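Long-range contact in STING-associated CdnE c-di-GMP synthase (Flavobacteriaceae, PDB 6WT8), which probably synthesises the cyclic dinucleotide c-di-GMP, the signal sensed by a partner STING protein in CBASS antiphage defence: residues I155-E166 and Y222-N230. Residues are numbered along the deposited sequence; the frame is centred on the assembly and turned at random.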
loop_
_atom_site.group_PDB
_atom_site.type_symbol
_atom_site.label_atom_id
_atom_site.label_comp_id
_atom_site.label_asym_id
_atom_site.label_seq_id
_atom_site.Cartn_x
_atom_site.Cartn_y
_atom_site.Cartn_z
ATOM N N ILE A 155 -25.414 9.827 -5.840
ATOM C CA ILE A 155 -24.490 10.585 -6.679
ATOM C C ILE A 155 -24.569 12.071 -6.360
ATOM O O ILE A 155 -23.544 12.790 -6.343
ATOM C CB ILE A 155 -24.773 10.314 -8.172
ATOM C CG1 ILE A 155 -24.211 8.957 -8.547
ATOM C CG2 ILE A 155 -24.088 11.378 -9.057
ATOM C CD1 ILE A 155 -22.652 8.947 -8.543
ATOM N N ASP A 156 -25.786 12.575 -6.127
ATOM C CA ASP A 156 -25.941 13.976 -5.781
ATOM C C ASP A 156 -25.237 14.295 -4.471
ATOM O O ASP A 156 -24.669 15.375 -4.316
ATOM C CB ASP A 156 -27.419 14.342 -5.692
ATOM C CG ASP A 156 -28.025 14.635 -7.051
ATOM O OD1 ASP A 156 -27.273 15.076 -7.956
ATOM O OD2 ASP A 156 -29.249 14.421 -7.216
ATOM N N ASP A 157 -25.290 13.373 -3.507
ATOM C CA ASP A 157 -24.567 13.586 -2.245
ATOM C C ASP A 157 -23.067 13.619 -2.446
ATOM O O ASP A 157 -22.379 14.362 -1.759
ATOM C CB ASP A 157 -24.920 12.503 -1.251
ATOM C CG ASP A 157 -26.300 12.705 -0.641
ATOM O OD1 ASP A 157 -26.877 13.813 -0.774
ATOM O OD2 ASP A 157 -26.758 11.747 0.009
ATOM N N LEU A 158 -22.540 12.766 -3.328
ATOM C CA LEU A 158 -21.100 12.797 -3.612
ATOM C C LEU A 158 -20.704 14.120 -4.248
ATOM O O LEU A 158 -19.695 14.728 -3.861
ATOM C CB LEU A 158 -20.714 11.615 -4.509
ATOM C CG LEU A 158 -20.726 10.279 -3.750
ATOM C CD1 LEU A 158 -20.741 9.098 -4.691
ATOM C CD2 LEU A 158 -19.533 10.174 -2.767
ATOM N N LYS A 159 -21.457 14.564 -5.280
ATOM C CA LYS A 159 -21.169 15.863 -5.884
ATOM C C LYS A 159 -21.234 16.975 -4.850
ATOM O O LYS A 159 -20.350 17.829 -4.786
ATOM C CB LYS A 159 -22.163 16.091 -7.037
ATOM C CG LYS A 159 -21.902 17.380 -7.763
ATOM C CD LYS A 159 -22.833 17.469 -8.961
ATOM C CE LYS A 159 -22.566 18.793 -9.673
ATOM N NZ LYS A 159 -23.582 19.090 -10.740
ATOM N N TYR A 160 -22.242 16.942 -3.985
ATOM C CA TYR A 160 -22.372 17.934 -2.927
ATOM C C TYR A 160 -21.165 17.938 -2.008
ATOM O O TYR A 160 -20.616 19.006 -1.697
ATOM C CB TYR A 160 -23.654 17.627 -2.154
ATOM C CG TYR A 160 -23.851 18.438 -0.933
ATOM C CD1 TYR A 160 -23.985 19.824 -0.985
ATOM C CD2 TYR A 160 -23.931 17.810 0.309
ATOM C CE1 TYR A 160 -24.170 20.549 0.158
ATOM C CE2 TYR A 160 -24.128 18.523 1.452
ATOM C CZ TYR A 160 -24.243 19.886 1.391
ATOM O OH TYR A 160 -24.447 20.593 2.544
ATOM N N VAL A 161 -20.770 16.751 -1.516
ATOM C CA VAL A 161 -19.623 16.697 -0.610
ATOM C C VAL A 161 -18.352 17.161 -1.319
ATOM O O VAL A 161 -17.560 17.937 -0.758
ATOM C CB VAL A 161 -19.482 15.275 -0.044
ATOM C CG1 VAL A 161 -18.133 15.107 0.645
ATOM C CG2 VAL A 161 -20.597 15.012 0.966
ATOM N N ARG A 162 -18.161 16.764 -2.586
ATOM C CA ARG A 162 -16.992 17.264 -3.322
ATOM C C ARG A 162 -16.972 18.788 -3.413
ATOM O O ARG A 162 -15.945 19.416 -3.147
ATOM C CB ARG A 162 -16.953 16.634 -4.710
ATOM C CG ARG A 162 -15.923 17.292 -5.713
ATOM C CD ARG A 162 -14.482 17.074 -5.263
ATOM N NE ARG A 162 -13.579 17.933 -6.058
ATOM C CZ ARG A 162 -12.583 17.524 -6.855
ATOM N NH1 ARG A 162 -12.301 16.230 -6.970
ATOM N NH2 ARG A 162 -11.852 18.423 -7.481
ATOM N N LEU A 163 -18.089 19.389 -3.807
ATOM C CA LEU A 163 -18.095 20.849 -3.997
ATOM C C LEU A 163 -18.037 21.579 -2.665
ATOM O O LEU A 163 -17.348 22.616 -2.547
ATOM C CB LEU A 163 -19.339 21.288 -4.815
ATOM C CG LEU A 163 -19.355 20.715 -6.246
ATOM C CD1 LEU A 163 -20.642 21.134 -6.936
ATOM C CD2 LEU A 163 -18.170 21.240 -7.035
ATOM N N LYS A 164 -18.730 21.057 -1.652
ATOM C CA LYS A 164 -18.666 21.676 -0.338
ATOM C C LYS A 164 -17.246 21.634 0.214
ATOM O O LYS A 164 -16.763 22.616 0.798
ATOM C CB LYS A 164 -19.644 20.972 0.584
ATOM C CG LYS A 164 -19.824 21.611 1.946
ATOM C CD LYS A 164 -21.028 20.876 2.552
ATOM C CE LYS A 164 -21.548 21.535 3.823
ATOM N NZ LYS A 164 -22.232 22.823 3.499
ATOM N N SER A 165 -16.554 20.522 -0.033
ATOM C CA SER A 165 -15.157 20.424 0.390
ATOM C C SER A 165 -14.260 21.406 -0.334
ATOM O O SER A 165 -13.338 21.988 0.272
ATOM C CB SER A 165 -14.672 18.976 0.117
ATOM O OG SER A 165 -15.387 18.061 0.915
ATOM N N GLU A 166 -14.468 21.604 -1.650
ATOM C CA GLU A 166 -13.670 22.612 -2.361
ATOM C C GLU A 166 -13.838 23.983 -1.714
ATOM O O GLU A 166 -12.860 24.716 -1.509
ATOM C CB GLU A 166 -14.086 22.715 -3.825
ATOM C CG GLU A 166 -13.818 21.445 -4.600
ATOM C CD GLU A 166 -14.209 21.585 -6.051
ATOM O OE1 GLU A 166 -14.710 22.670 -6.467
ATOM O OE2 GLU A 166 -14.037 20.589 -6.782
ATOM N N TYR A 222 -15.559 9.096 -6.217
ATOM C CA TYR A 222 -16.294 10.006 -7.092
ATOM C C TYR A 222 -15.374 10.799 -8.022
ATOM O O TYR A 222 -14.417 11.422 -7.571
ATOM C CB TYR A 222 -17.095 10.980 -6.230
ATOM C CG TYR A 222 -17.923 11.955 -7.071
ATOM C CD1 TYR A 222 -18.971 11.507 -7.834
ATOM C CD2 TYR A 222 -17.610 13.296 -7.104
ATOM C CE1 TYR A 222 -19.746 12.382 -8.615
ATOM C CE2 TYR A 222 -18.379 14.184 -7.867
ATOM C CZ TYR A 222 -19.418 13.702 -8.642
ATOM O OH TYR A 222 -20.185 14.588 -9.398
ATOM N N ASN A 223 -15.668 10.768 -9.312
ATOM C CA ASN A 223 -14.952 11.527 -10.322
ATOM C C ASN A 223 -15.746 12.779 -10.664
ATOM O O ASN A 223 -16.872 12.692 -11.149
ATOM C CB ASN A 223 -14.775 10.670 -11.574
ATOM C CG ASN A 223 -13.984 11.402 -12.674
ATOM O OD1 ASN A 223 -14.300 12.520 -13.032
ATOM N ND2 ASN A 223 -12.926 10.752 -13.171
ATOM N N LYS A 224 -15.174 13.952 -10.388
ATOM C CA LYS A 224 -15.921 15.213 -10.537
ATOM C C LYS A 224 -16.211 15.551 -11.993
ATOM O O LYS A 224 -17.249 16.136 -12.290
ATOM C CB LYS A 224 -15.097 16.341 -9.912
ATOM C CG LYS A 224 -15.655 17.724 -10.103
ATOM C CD LYS A 224 -14.716 18.766 -9.556
ATOM C CE LYS A 224 -15.307 20.179 -9.673
ATOM N NZ LYS A 224 -14.168 21.116 -9.453
ATOM N N LYS A 225 -15.323 15.146 -12.884
ATOM C CA LYS A 225 -15.448 15.483 -14.301
ATOM C C LYS A 225 -16.531 14.644 -14.958
ATOM O O LYS A 225 -17.355 15.169 -15.709
ATOM C CB LYS A 225 -14.101 15.288 -15.006
ATOM C CG LYS A 225 -13.954 16.140 -16.270
ATOM C CD LYS A 225 -12.706 15.786 -17.090
ATOM C CE LYS A 225 -11.395 15.938 -16.309
ATOM N NZ LYS A 225 -11.110 17.299 -15.749
ATOM N N THR A 226 -16.517 13.331 -14.724
ATOM C CA THR A 226 -17.518 12.455 -15.332
ATOM C C THR A 226 -18.822 12.435 -14.551
ATOM O O THR A 226 -19.862 12.074 -15.121
ATOM C CB THR A 226 -16.983 11.032 -15.433
ATOM O OG1 THR A 226 -16.860 10.485 -14.126
ATOM C CG2 THR A 226 -15.590 11.021 -16.061
ATOM N N GLY A 227 -18.793 12.776 -13.252
ATOM C CA GLY A 227 -19.996 12.653 -12.471
ATOM C C GLY A 227 -20.333 11.229 -12.094
ATOM O O GLY A 227 -21.470 10.978 -11.696
ATOM N N LYS A 228 -19.403 10.303 -12.243
ATOM C CA LYS A 228 -19.651 8.887 -11.974
ATOM C C LYS A 228 -18.715 8.398 -10.874
ATOM O O LYS A 228 -17.698 9.026 -10.577
ATOM C CB LYS A 228 -19.453 8.070 -13.240
ATOM C CG LYS A 228 -20.399 8.479 -14.337
ATOM C CD LYS A 228 -20.060 7.709 -15.593
ATOM C CE LYS A 228 -21.209 7.766 -16.634
ATOM N NZ LYS A 228 -21.500 9.130 -17.135
ATOM N N ILE A 229 -19.025 7.230 -10.313
ATOM C CA ILE A 229 -18.124 6.619 -9.330
ATOM C C ILE A 229 -17.269 5.571 -10.034
ATOM O O ILE A 229 -17.728 4.919 -10.996
ATOM C CB ILE A 229 -18.874 6.010 -8.123
ATOM C CG1 ILE A 229 -19.977 5.042 -8.535
ATOM C CG2 ILE A 229 -19.526 7.158 -7.285
ATOM C CD1 ILE A 229 -20.724 4.413 -7.346
ATOM N N ASN A 230 -16.006 5.485 -9.624
ATOM C CA ASN A 230 -15.039 4.536 -10.166
ATOM C C ASN A 230 -15.348 3.118 -9.676
ATOM O O ASN A 230 -16.114 2.899 -8.716
ATOM C CB ASN A 230 -13.617 4.931 -9.750
ATOM C CG ASN A 230 -13.128 6.198 -10.483
ATOM O OD1 ASN A 230 -12.765 6.127 -11.642
ATOM N ND2 ASN A 230 -13.105 7.342 -9.805
HETATM O O HOH W 1 -14.081 14.106 -6.807
HETATM O O HOH W 2 -15.972 23.444 -8.999
#
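Y222 lays one ring face against the helix 154-172, with L158 CB 4.1 Å from the ring centroid, 27° off its normal, a CH-pi contact. Its CG stands anti to the backbone N (chi1 -179°), which swings the ring across the helix, so that Y222 OH meets K159 CB at 3.4 Å. Beside it lies the closest carbon-carbon packing: L158 CD1 presses on I229 CG2 at 3.5 Å, nearer than usual for two carbons. I155 extends this patch, its CD1 3.8 Å from I229 CG2 and its CG2 3.7 Å from G227 O.

One turn beyond the ring, the contact becomes ionic. The extended K224 chain crosses R162 at about a right angle, CD lying over one guanidinium face. E166 OE2 serves two cations, taking K224 NZ at 2.7 Å on its syn lone pair and R162 NE, near the guanidinium plane, at 2.8 Å on its anti lone pair. Shared carboxylate charge probably offsets the proximity of the two cations. This flank is looser and wetter: the K159 tail leads away into solvent, L163 CD2 touches K224 CE at 4.0 Å, and a water bridges E166 OE1 and K224 NZ.

The example illustrates a general division of labour: apolar side chains seat a loop on a helix while one carboxylate gathers the nearby cations. Here they fasten the loop leaving strand 218-221 to a helix packed on the central mixed sheet of this CD-NTase fold.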